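Local coordinates for protein putative surface-anchored fimbrial subunit (Corynebacterium diphtheriae, PDB 3HR6) that forms the shaft of the SpaA-type pilus as its major pilin, a chain of tandem Ig-like modules that is probably involved in adhesion, at residues A[172-177]-A[249-254]; A[182-187]-A[242-247]; A[108-113]-A[142-147]. All blocks are in the same frame, centred on the assembly; numbering follows the deposited sequence. Where two conformers were deposited one is given.

Contact 1 of 3, residues A[172-177]-A[249-254]; sequences ATKIPE and DQELVV
Ile-175, Glu-251 and Asp-249 bury the largest areas where 172-177 runs antiparallel to 249-254. The backbone of Ile-175 is gripped twice. Ile-175 N donates to Gln-250 O at 2.9 Å, and Ile-175 O accepts from Asp-249 N at 2.7 Å. Ile-175 CG1 sits beside the backbone N (chi1 -52°), and with the turn at chi2 this puts Ile-175 CD1 4.2 Å from Leu-252 CB. The same side chain packs outside the pair on Phe-184, Phe-187 and Leu-209. Glu-251 shares a face of the sheet with Ala-172 and Lys-174; Thr-173 and Leu-252 lie on the opposite face. The extended Glu-251 chain runs alongside that of Lys-174, both pointing the same way. Lys-174 NZ makes a salt bridge to Glu-251 OE2 at 2.8 Å, on the anti lone pair. Glu-251 OE1 instead rests near Ala-172 CB, at 3.7 Å. A water ties Lys-174 NZ to Asp-249 O. Two more waters join the Asp-249 carboxylate to Glu-177. Further along, Thr-173 and Leu-252 form a hydrogen-bonded pair. The ladder is that of neighbouring antiparallel strands in a beta-sandwich, here 166-174 and 251-259 of the Ig-like, Cna-B-like module.

Contact 2 of 3, residues A[182-187]-A[242-247]; sequences TKFEGF and QSLDQH
The backbones of 182-187 and 242-247 pass as two loops, nearest at Lys-183 and Asp-245 with 6.4 Å between their CA atoms, and the second takes a short 3-10 turn around Asp-245. Leu-244 fills the apolar side. Its CG is anti to the backbone N (chi1 -166°), and its CD2 methyl reaches two aromatic rings. That methyl lies over one face of Phe-184, 4.0 Å from the ring centroid, in a CH-pi contact. It also lies over a face of Phe-187, 4.1 Å from that centroid. Asp-245 N meets the Phe-184 ring at its edge, 3.8 Å from CE2. Phe-184 also packs on Ile-175, Pro-176 and Ile-178.

The polar side is built round Lys-183. Its chain bends at chi2 (-81°), which helps bring NZ to the Gln-242 carbonyl. Lys-183 NZ donates to Gln-242 O at 2.6 Å, from a position tilted 25° out of the carbonyl plane. Lys-183 NZ also forms a longer salt bridge to Asp-245 OD1, at 3.6 Å. The ammonium thus lies near both the Gln-242 carbonyl and the Asp-245 carboxylate. A water links Phe-184 N to Asp-245 OD1. The arrangement joins the loop leading into strand 187-192 to the turn after helix 238-242, consistent with loops at one end of an Ig-like, Cna-B-type beta-sandwich.

Contact 3 of 3, residues A[108-113]-A[142-147]; sequences AEAVVR and QALSEP
Gln-142 OE1, lying 4.0 Å from Val-112 CG1, is gripped by a water at 2.6 Å and by the backbone N of Ala-179. The same water is near Arg-113 O. The other end of the amide, Gln-142 NE2, donates to Gly-14 O, so the group is bonded through both of its polar atoms and its rotation is probably fixed. The side chain reaches this place by a bend at chi2 (81°). Val-112 crosses it at a slant.

The backbones of these two residues make a hydrogen-bonded antiparallel pair. Val-112 N donates to Gln-142 O at 2.8 Å. In return, Gln-142 N donates to Val-112 O at 3.0 Å. This pair is the sound link between the weakly bonded strand 111-112 and the end of strand 131-143, at the margin of a mixed sheet in the pilin N-terminal domain. Val-111 CB lies 3.4 Å from Gln-142 O.

Leu-144 extends the contact past this pair. Its CG stands beside the backbone N (chi1 -74°), and Leu-144 CD1 approaches Ala-110 CB at 4.0 Å. A water bridges the two backbones here, donating to Ala-110 O and accepting from Leu-144 N. Val-112 also packs on Ile-178.

In the fold
Contacts 1 and 2 lie in the same Cna-B-like module, whereas contact 3 joins two strands of the N-terminal domain. Contacts 1 and 2 are both partly buried and keep exposed charged residues; contact 3 is buried. Contact 1 is a regular strand ladder with a charged pair on one face. Contact 2 has no strand pairing and relies on Leu-244 against two aromatic rings, with a lysine on the polar side. Contact 3 has a single sound strand pair, and its side chains form no ion pair with each other. Pro-147, at the end of 142-147, packs on Thr-173 of contact 1. Phe-184 of contact 2 packs on Val-112 of contact 3. Arg-113 and Glu-185 form a salt bridge from contact 3 to contact 2, so side chains connect the two modules.

Contact 1 of 3, residues A[172-177]-A[249-254]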
loop_
_atom_site.group_PDB
_atom_site.type_symbol
_atom_site.label_atom_id
_atom_site.label_comp_id
_atom_site.label_asym_id
_atom_site.label_seq_id
_atom_site.Cartn_x
_atom_site.Cartn_y
_atom_site.Cartn_z
ATOM N N ALA A 172 -3.570 2.391 -8.715
ATOM C CA ALA A 172 -3.770 1.757 -10.014
ATOM C C ALA A 172 -3.098 0.369 -10.037
ATOM O O ALA A 172 -1.878 0.307 -9.912
ATOM C CB ALA A 172 -3.217 2.594 -11.083
ATOM N N THR A 173 -3.901 -0.682 -10.162
ATOM C CA THR A 173 -3.425 -2.065 -10.123
ATOM C C THR A 173 -3.660 -2.715 -11.436
ATOM O O THR A 173 -4.751 -2.708 -11.949
ATOM C CB THR A 173 -4.186 -2.851 -9.026
ATOM O OG1 THR A 173 -3.965 -2.219 -7.764
ATOM C CG2 THR A 173 -3.819 -4.337 -8.957
ATOM N N LYS A 174 -2.619 -3.325 -11.979
ATOM C CA LYS A 174 -2.708 -4.031 -13.229
ATOM C C LYS A 174 -3.287 -5.407 -13.009
ATOM O O LYS A 174 -2.900 -6.074 -12.048
ATOM C CB LYS A 174 -1.325 -4.135 -13.863
ATOM C CG LYS A 174 -0.948 -2.786 -14.381
ATOM C CD LYS A 174 0.268 -2.666 -15.205
ATOM C CE LYS A 174 0.383 -1.213 -15.763
ATOM N NZ LYS A 174 -0.631 -0.712 -16.799
ATOM N N ILE A 175 -4.214 -5.808 -13.887
ATOM C CA ILE A 175 -4.720 -7.169 -13.858
ATOM C C ILE A 175 -3.745 -8.042 -14.627
ATOM O O ILE A 175 -3.582 -7.848 -15.828
ATOM C CB ILE A 175 -6.132 -7.302 -14.481
ATOM C CG1 ILE A 175 -7.086 -6.291 -13.860
ATOM C CG2 ILE A 175 -6.620 -8.744 -14.350
ATOM C CD1 ILE A 175 -7.232 -6.414 -12.352
ATOM N N PRO A 176 -3.117 -9.028 -13.951
ATOM C CA PRO A 176 -2.203 -9.898 -14.705
ATOM C C PRO A 176 -2.928 -10.833 -15.651
ATOM O O PRO A 176 -4.093 -11.184 -15.420
ATOM C CB PRO A 176 -1.531 -10.705 -13.597
ATOM C CG PRO A 176 -2.620 -10.878 -12.598
ATOM C CD PRO A 176 -3.272 -9.513 -12.571
ATOM N N GLU A 177 -2.245 -11.262 -16.715
ATOM C CA GLU A 177 -2.720 -12.392 -17.494
ATOM C C GLU A 177 -2.435 -13.672 -16.692
ATOM O O GLU A 177 -1.295 -13.883 -16.215
ATOM C CB GLU A 177 -2.109 -12.477 -18.892
ATOM C CG GLU A 177 -2.620 -13.643 -19.696
ATOM C CD GLU A 177 -2.079 -13.701 -21.109
ATOM O OE1 GLU A 177 -1.317 -12.795 -21.478
ATOM O OE2 GLU A 177 -2.457 -14.650 -21.821
ATOM N N ASP A 249 -4.218 -7.013 -18.319
ATOM C CA ASP A 249 -3.460 -5.801 -18.570
ATOM C C ASP A 249 -4.233 -4.497 -18.444
ATOM O O ASP A 249 -3.652 -3.428 -18.619
ATOM C CB ASP A 249 -2.694 -5.882 -19.894
ATOM C CG ASP A 249 -1.764 -7.060 -19.935
ATOM O OD1 ASP A 249 -1.028 -7.286 -18.953
ATOM O OD2 ASP A 249 -1.804 -7.780 -20.934
ATOM N N GLN A 250 -5.522 -4.580 -18.098
ATOM C CA GLN A 250 -6.293 -3.384 -17.721
ATOM C C GLN A 250 -5.961 -2.989 -16.295
ATOM O O GLN A 250 -5.367 -3.765 -15.545
ATOM C CB GLN A 250 -7.806 -3.657 -17.886
ATOM C CG GLN A 250 -8.182 -3.962 -19.308
ATOM C CD GLN A 250 -9.659 -4.239 -19.451
ATOM O OE1 GLN A 250 -10.434 -3.928 -18.554
ATOM N NE2 GLN A 250 -10.053 -4.823 -20.564
ATOM N N GLU A 251 -6.330 -1.767 -15.900
ATOM C CA GLU A 251 -6.088 -1.304 -14.541
ATOM C C GLU A 251 -7.387 -1.263 -13.779
ATOM O O GLU A 251 -8.416 -0.847 -14.309
ATOM C CB GLU A 251 -5.431 0.056 -14.494
ATOM C CG GLU A 251 -4.046 -0.011 -15.064
ATOM C CD GLU A 251 -3.311 1.291 -15.042
ATOM O OE1 GLU A 251 -3.882 2.361 -14.696
ATOM O OE2 GLU A 251 -2.128 1.206 -15.412
ATOM N N LEU A 252 -7.314 -1.773 -12.567
ATOM C CA LEU A 252 -8.301 -1.558 -11.556
ATOM C C LEU A 252 -7.858 -0.334 -10.784
ATOM O O LEU A 252 -6.801 -0.386 -10.161
ATOM C CB LEU A 252 -8.342 -2.795 -10.647
ATOM C CG LEU A 252 -9.342 -2.709 -9.504
ATOM C CD1 LEU A 252 -10.736 -2.807 -10.033
ATOM C CD2 LEU A 252 -9.060 -3.830 -8.433
ATOM N N VAL A 253 -8.645 0.741 -10.760
ATOM C CA VAL A 253 -8.245 1.983 -10.120
ATOM C C VAL A 253 -9.190 2.273 -8.977
ATOM O O VAL A 253 -10.378 2.261 -9.195
ATOM C CB VAL A 253 -8.241 3.165 -11.106
ATOM C CG1 VAL A 253 -7.850 4.468 -10.357
ATOM C CG2 VAL A 253 -7.267 2.855 -12.295
ATOM N N VAL A 254 -8.643 2.382 -7.777
ATOM C CA VAL A 254 -9.348 2.746 -6.573
ATOM C C VAL A 254 -8.920 4.156 -6.251
ATOM O O VAL A 254 -7.702 4.453 -6.163
ATOM C CB VAL A 254 -8.990 1.801 -5.417
ATOM C CG1 VAL A 254 -9.645 2.243 -4.076
ATOM C CG2 VAL A 254 -9.374 0.372 -5.810
HETATM O O HOH W 1 -6.237 -0.596 -7.403
HETATM O O HOH W 2 -1.101 -2.778 -18.382
HETATM O O HOH W 3 0.027 -9.553 -17.997
HETATM O O HOH W 4 -0.383 -10.112 -21.138
#

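Contact 2 of 3, residues A[182-187]-A[242-247]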
loop_
_atom_site.group_PDB
_atom_site.type_symbol
_atom_site.label_atom_id
_atom_site.label_comp_id
_atom_site.label_asym_id
_atom_site.label_seq_id
_atom_site.Cartn_x
_atom_site.Cartn_y
_atom_site.Cartn_z
ATOM N N THR A 182 -8.091 -20.851 -16.196
ATOM C CA THR A 182 -8.144 -20.673 -14.729
ATOM C C THR A 182 -8.835 -19.381 -14.381
ATOM O O THR A 182 -9.008 -18.502 -15.226
ATOM C CB THR A 182 -6.753 -20.730 -14.020
ATOM O OG1 THR A 182 -5.894 -19.643 -14.431
ATOM C CG2 THR A 182 -6.088 -22.061 -14.296
ATOM N N LYS A 183 -9.251 -19.266 -13.122
ATOM C CA LYS A 183 -9.920 -18.056 -12.647
ATOM C C LYS A 183 -9.183 -17.480 -11.466
ATOM O O LYS A 183 -8.464 -18.182 -10.757
ATOM C CB LYS A 183 -11.374 -18.380 -12.248
ATOM C CG LYS A 183 -12.186 -18.945 -13.375
ATOM C CD LYS A 183 -12.679 -17.811 -14.246
ATOM C CE LYS A 183 -13.245 -18.315 -15.540
ATOM N NZ LYS A 183 -14.135 -17.268 -16.111
ATOM N N PHE A 184 -9.334 -16.172 -11.273
ATOM C CA PHE A 184 -8.840 -15.546 -10.095
ATOM C C PHE A 184 -9.570 -16.136 -8.893
ATOM O O PHE A 184 -10.766 -16.377 -8.960
ATOM C CB PHE A 184 -9.038 -14.026 -10.149
ATOM C CG PHE A 184 -8.048 -13.325 -11.021
ATOM C CD1 PHE A 184 -6.811 -13.002 -10.532
ATOM C CD2 PHE A 184 -8.366 -12.993 -12.328
ATOM C CE1 PHE A 184 -5.888 -12.338 -11.324
ATOM C CE2 PHE A 184 -7.451 -12.349 -13.134
ATOM C CZ PHE A 184 -6.218 -12.009 -12.628
ATOM N N GLU A 185 -8.836 -16.353 -7.800
ATOM C CA GLU A 185 -9.440 -16.826 -6.550
ATOM C C GLU A 185 -10.207 -15.697 -5.889
ATOM O O GLU A 185 -11.164 -15.940 -5.144
ATOM C CB GLU A 185 -8.391 -17.240 -5.528
ATOM C CG GLU A 185 -7.530 -18.423 -5.824
ATOM C CD GLU A 185 -6.494 -18.544 -4.724
ATOM O OE1 GLU A 185 -6.861 -18.475 -3.527
ATOM O OE2 GLU A 185 -5.306 -18.663 -5.027
ATOM N N GLY A 186 -9.775 -14.475 -6.166
ATOM C CA GLY A 186 -10.348 -13.288 -5.557
ATOM C C GLY A 186 -9.450 -12.151 -5.933
ATOM O O GLY A 186 -8.450 -12.361 -6.601
ATOM N N PHE A 187 -9.787 -10.939 -5.509
ATOM C CA PHE A 187 -8.985 -9.792 -5.886
ATOM C C PHE A 187 -9.298 -8.680 -4.911
ATOM O O PHE A 187 -10.399 -8.133 -4.919
ATOM C CB PHE A 187 -9.243 -9.375 -7.340
ATOM C CG PHE A 187 -8.044 -8.747 -8.011
ATOM C CD1 PHE A 187 -7.066 -9.531 -8.576
ATOM C CD2 PHE A 187 -7.888 -7.391 -8.060
ATOM C CE1 PHE A 187 -5.990 -8.981 -9.207
ATOM C CE2 PHE A 187 -6.754 -6.835 -8.670
ATOM C CZ PHE A 187 -5.832 -7.625 -9.229
ATOM N N GLN A 242 -15.263 -13.477 -11.759
ATOM C CA GLN A 242 -15.305 -14.597 -12.722
ATOM C C GLN A 242 -14.817 -14.192 -14.111
ATOM O O GLN A 242 -14.223 -15.004 -14.813
ATOM C CB GLN A 242 -16.725 -15.184 -12.850
ATOM C CG GLN A 242 -16.982 -16.451 -12.031
ATOM C CD GLN A 242 -16.377 -17.702 -12.646
ATOM O OE1 GLN A 242 -15.479 -18.304 -12.069
ATOM N NE2 GLN A 242 -16.872 -18.100 -13.819
ATOM N N SER A 243 -15.085 -12.947 -14.508
ATOM C CA SER A 243 -14.655 -12.464 -15.819
ATOM C C SER A 243 -13.389 -11.620 -15.789
ATOM O O SER A 243 -12.999 -11.067 -16.805
ATOM C CB SER A 243 -15.775 -11.709 -16.526
ATOM O OG SER A 243 -16.105 -10.514 -15.858
ATOM N N LEU A 244 -12.747 -11.521 -14.629
ATOM C CA LEU A 244 -11.568 -10.666 -14.486
ATOM C C LEU A 244 -10.402 -11.156 -15.333
ATOM O O LEU A 244 -9.577 -10.358 -15.785
ATOM C CB LEU A 244 -11.179 -10.537 -13.005
ATOM C CG LEU A 244 -10.186 -9.447 -12.644
ATOM C CD1 LEU A 244 -10.806 -8.088 -12.877
ATOM C CD2 LEU A 244 -9.711 -9.656 -11.194
ATOM N N ASP A 245 -10.333 -12.461 -15.565
ATOM C CA ASP A 245 -9.370 -13.018 -16.502
ATOM C C ASP A 245 -9.530 -12.528 -17.940
ATOM O O ASP A 245 -8.662 -12.800 -18.775
ATOM C CB ASP A 245 -9.386 -14.548 -16.484
ATOM C CG ASP A 245 -10.747 -15.119 -16.788
ATOM O OD1 ASP A 245 -11.715 -14.662 -16.169
ATOM O OD2 ASP A 245 -10.840 -16.027 -17.625
ATOM N N GLN A 246 -10.639 -11.856 -18.260
ATOM C CA GLN A 246 -10.805 -11.257 -19.575
ATOM C C GLN A 246 -10.350 -9.796 -19.639
ATOM O O GLN A 246 -10.466 -9.164 -20.685
ATOM C CB GLN A 246 -12.259 -11.397 -20.026
ATOM C CG GLN A 246 -12.670 -12.866 -20.057
ATOM C CD GLN A 246 -14.147 -13.118 -20.345
ATOM O OE1 GLN A 246 -15.029 -12.343 -19.959
ATOM N NE2 GLN A 246 -14.424 -14.236 -21.022
ATOM N N HIS A 247 -9.834 -9.273 -18.532
ATOM C CA HIS A 247 -9.414 -7.878 -18.457
ATOM C C HIS A 247 -7.923 -7.824 -18.250
ATOM O O HIS A 247 -7.424 -6.904 -17.676
ATOM C CB HIS A 247 -10.147 -7.132 -17.325
ATOM C CG HIS A 247 -11.620 -7.007 -17.575
ATOM N ND1 HIS A 247 -12.220 -5.851 -18.038
ATOM C CD2 HIS A 247 -12.610 -7.916 -17.449
ATOM C CE1 HIS A 247 -13.519 -6.064 -18.187
ATOM N NE2 HIS A 247 -13.780 -7.312 -17.850
HETATM O O HOH W 5 -8.594 -17.862 -17.758
HETATM O O HOH W 6 -11.306 -14.803 -13.117
#

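Contact 3 of 3, residues A[108-113]-A[142-147]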
loop_
_atom_site.group_PDB
_atom_site.type_symbol
_atom_site.label_atom_id
_atom_site.label_comp_id
_atom_site.label_asym_id
_atom_site.label_seq_id
_atom_site.Cartn_x
_atom_site.Cartn_y
_atom_site.Cartn_z
ATOM N N ALA A 108 7.133 -15.109 -0.301
ATOM C CA ALA A 108 7.867 -13.856 -0.049
ATOM C C ALA A 108 7.221 -12.709 -0.802
ATOM O O ALA A 108 7.132 -11.563 -0.313
ATOM C CB ALA A 108 9.340 -14.005 -0.436
ATOM N N GLU A 109 6.750 -13.025 -2.013
ATOM C CA GLU A 109 6.039 -12.094 -2.871
ATOM C C GLU A 109 4.673 -12.684 -3.186
ATOM O O GLU A 109 4.507 -13.911 -3.306
ATOM C CB GLU A 109 6.766 -11.878 -4.195
ATOM C CG GLU A 109 8.159 -11.355 -4.140
ATOM C CD GLU A 109 8.743 -11.305 -5.545
ATOM O OE1 GLU A 109 8.980 -12.394 -6.145
ATOM O OE2 GLU A 109 8.910 -10.170 -6.057
ATOM N N ALA A 110 3.688 -11.821 -3.339
ATOM C CA ALA A 110 2.377 -12.225 -3.779
ATOM C C ALA A 110 2.362 -12.543 -5.279
ATOM O O ALA A 110 2.909 -11.801 -6.097
ATOM C CB ALA A 110 1.390 -11.133 -3.468
ATOM N N VAL A 111 1.793 -13.697 -5.596
ATOM C CA VAL A 111 1.589 -14.139 -6.989
ATOM C C VAL A 111 0.193 -14.757 -7.194
ATOM O O VAL A 111 -0.467 -15.154 -6.234
ATOM C CB VAL A 111 2.662 -15.189 -7.378
ATOM C CG1 VAL A 111 4.111 -14.637 -7.324
ATOM C CG2 VAL A 111 2.546 -16.463 -6.478
ATOM N N VAL A 112 -0.187 -14.980 -8.460
ATOM C CA VAL A 112 -1.332 -15.791 -8.795
ATOM C C VAL A 112 -0.789 -17.220 -8.782
ATOM O O VAL A 112 -0.032 -17.634 -9.663
ATOM C CB VAL A 112 -1.952 -15.425 -10.160
ATOM C CG1 VAL A 112 -3.209 -16.265 -10.440
ATOM C CG2 VAL A 112 -2.293 -13.903 -10.184
ATOM N N ARG A 113 -1.134 -17.928 -7.728
ATOM C CA ARG A 113 -0.494 -19.198 -7.387
ATOM C C ARG A 113 -0.921 -20.319 -8.266
ATOM O O ARG A 113 -1.989 -20.289 -8.868
ATOM C CB ARG A 113 -0.761 -19.549 -5.924
ATOM C CG ARG A 113 -2.213 -19.718 -5.592
ATOM C CD ARG A 113 -2.371 -20.350 -4.225
ATOM N NE ARG A 113 -3.745 -20.266 -3.747
ATOM C CZ ARG A 113 -4.170 -20.789 -2.603
ATOM N NH1 ARG A 113 -3.338 -21.468 -1.823
ATOM N NH2 ARG A 113 -5.446 -20.634 -2.245
ATOM N N GLN A 142 1.839 -16.747 -11.836
ATOM C CA GLN A 142 1.954 -15.476 -12.540
ATOM C C GLN A 142 2.185 -14.375 -11.543
ATOM O O GLN A 142 1.598 -14.331 -10.483
ATOM C CB GLN A 142 0.732 -15.178 -13.427
ATOM C CG GLN A 142 0.515 -16.148 -14.608
ATOM C CD GLN A 142 -0.167 -17.435 -14.244
ATOM O OE1 GLN A 142 -1.278 -17.438 -13.699
ATOM N NE2 GLN A 142 0.490 -18.561 -14.545
ATOM N N ALA A 143 3.078 -13.473 -11.915
ATOM C CA ALA A 143 3.415 -12.357 -11.080
ATOM C C ALA A 143 2.303 -11.290 -11.071
ATOM O O ALA A 143 1.540 -11.139 -12.020
ATOM C CB ALA A 143 4.737 -11.724 -11.573
ATOM N N LEU A 144 2.277 -10.567 -9.970
ATOM C CA LEU A 144 1.484 -9.358 -9.791
ATOM C C LEU A 144 2.429 -8.159 -9.891
ATOM O O LEU A 144 3.485 -8.105 -9.239
ATOM C CB LEU A 144 0.808 -9.362 -8.430
ATOM C CG LEU A 144 -0.381 -10.330 -8.357
ATOM C CD1 LEU A 144 -0.658 -10.759 -6.914
ATOM C CD2 LEU A 144 -1.555 -9.648 -8.996
ATOM N N SER A 145 2.039 -7.186 -10.686
ATOM C CA SER A 145 2.818 -5.963 -10.829
ATOM C C SER A 145 2.581 -5.079 -9.631
ATOM O O SER A 145 1.492 -5.099 -9.073
ATOM C CB SER A 145 2.366 -5.202 -12.071
ATOM O OG SER A 145 2.627 -5.970 -13.234
ATOM N N GLU A 146 3.580 -4.267 -9.281
ATOM C CA GLU A 146 3.436 -3.365 -8.153
ATOM C C GLU A 146 2.420 -2.267 -8.499
ATOM O O GLU A 146 2.681 -1.507 -9.433
ATOM C CB GLU A 146 4.786 -2.698 -7.875
ATOM C CG GLU A 146 4.758 -1.595 -6.801
ATOM C CD GLU A 146 6.109 -0.932 -6.636
ATOM O OE1 GLU A 146 6.440 -0.004 -7.409
ATOM O OE2 GLU A 146 6.842 -1.405 -5.775
ATOM N N PRO A 147 1.320 -2.165 -7.721
ATOM C CA PRO A 147 0.376 -1.065 -7.992
ATOM C C PRO A 147 1.021 0.289 -7.841
ATOM O O PRO A 147 1.981 0.472 -7.062
ATOM C CB PRO A 147 -0.714 -1.238 -6.917
ATOM C CG PRO A 147 -0.662 -2.773 -6.622
ATOM C CD PRO A 147 0.850 -3.036 -6.652
HETATM O O HOH W 7 4.527 -11.133 -8.020
HETATM O O HOH W 8 -1.991 -19.164 -11.892
#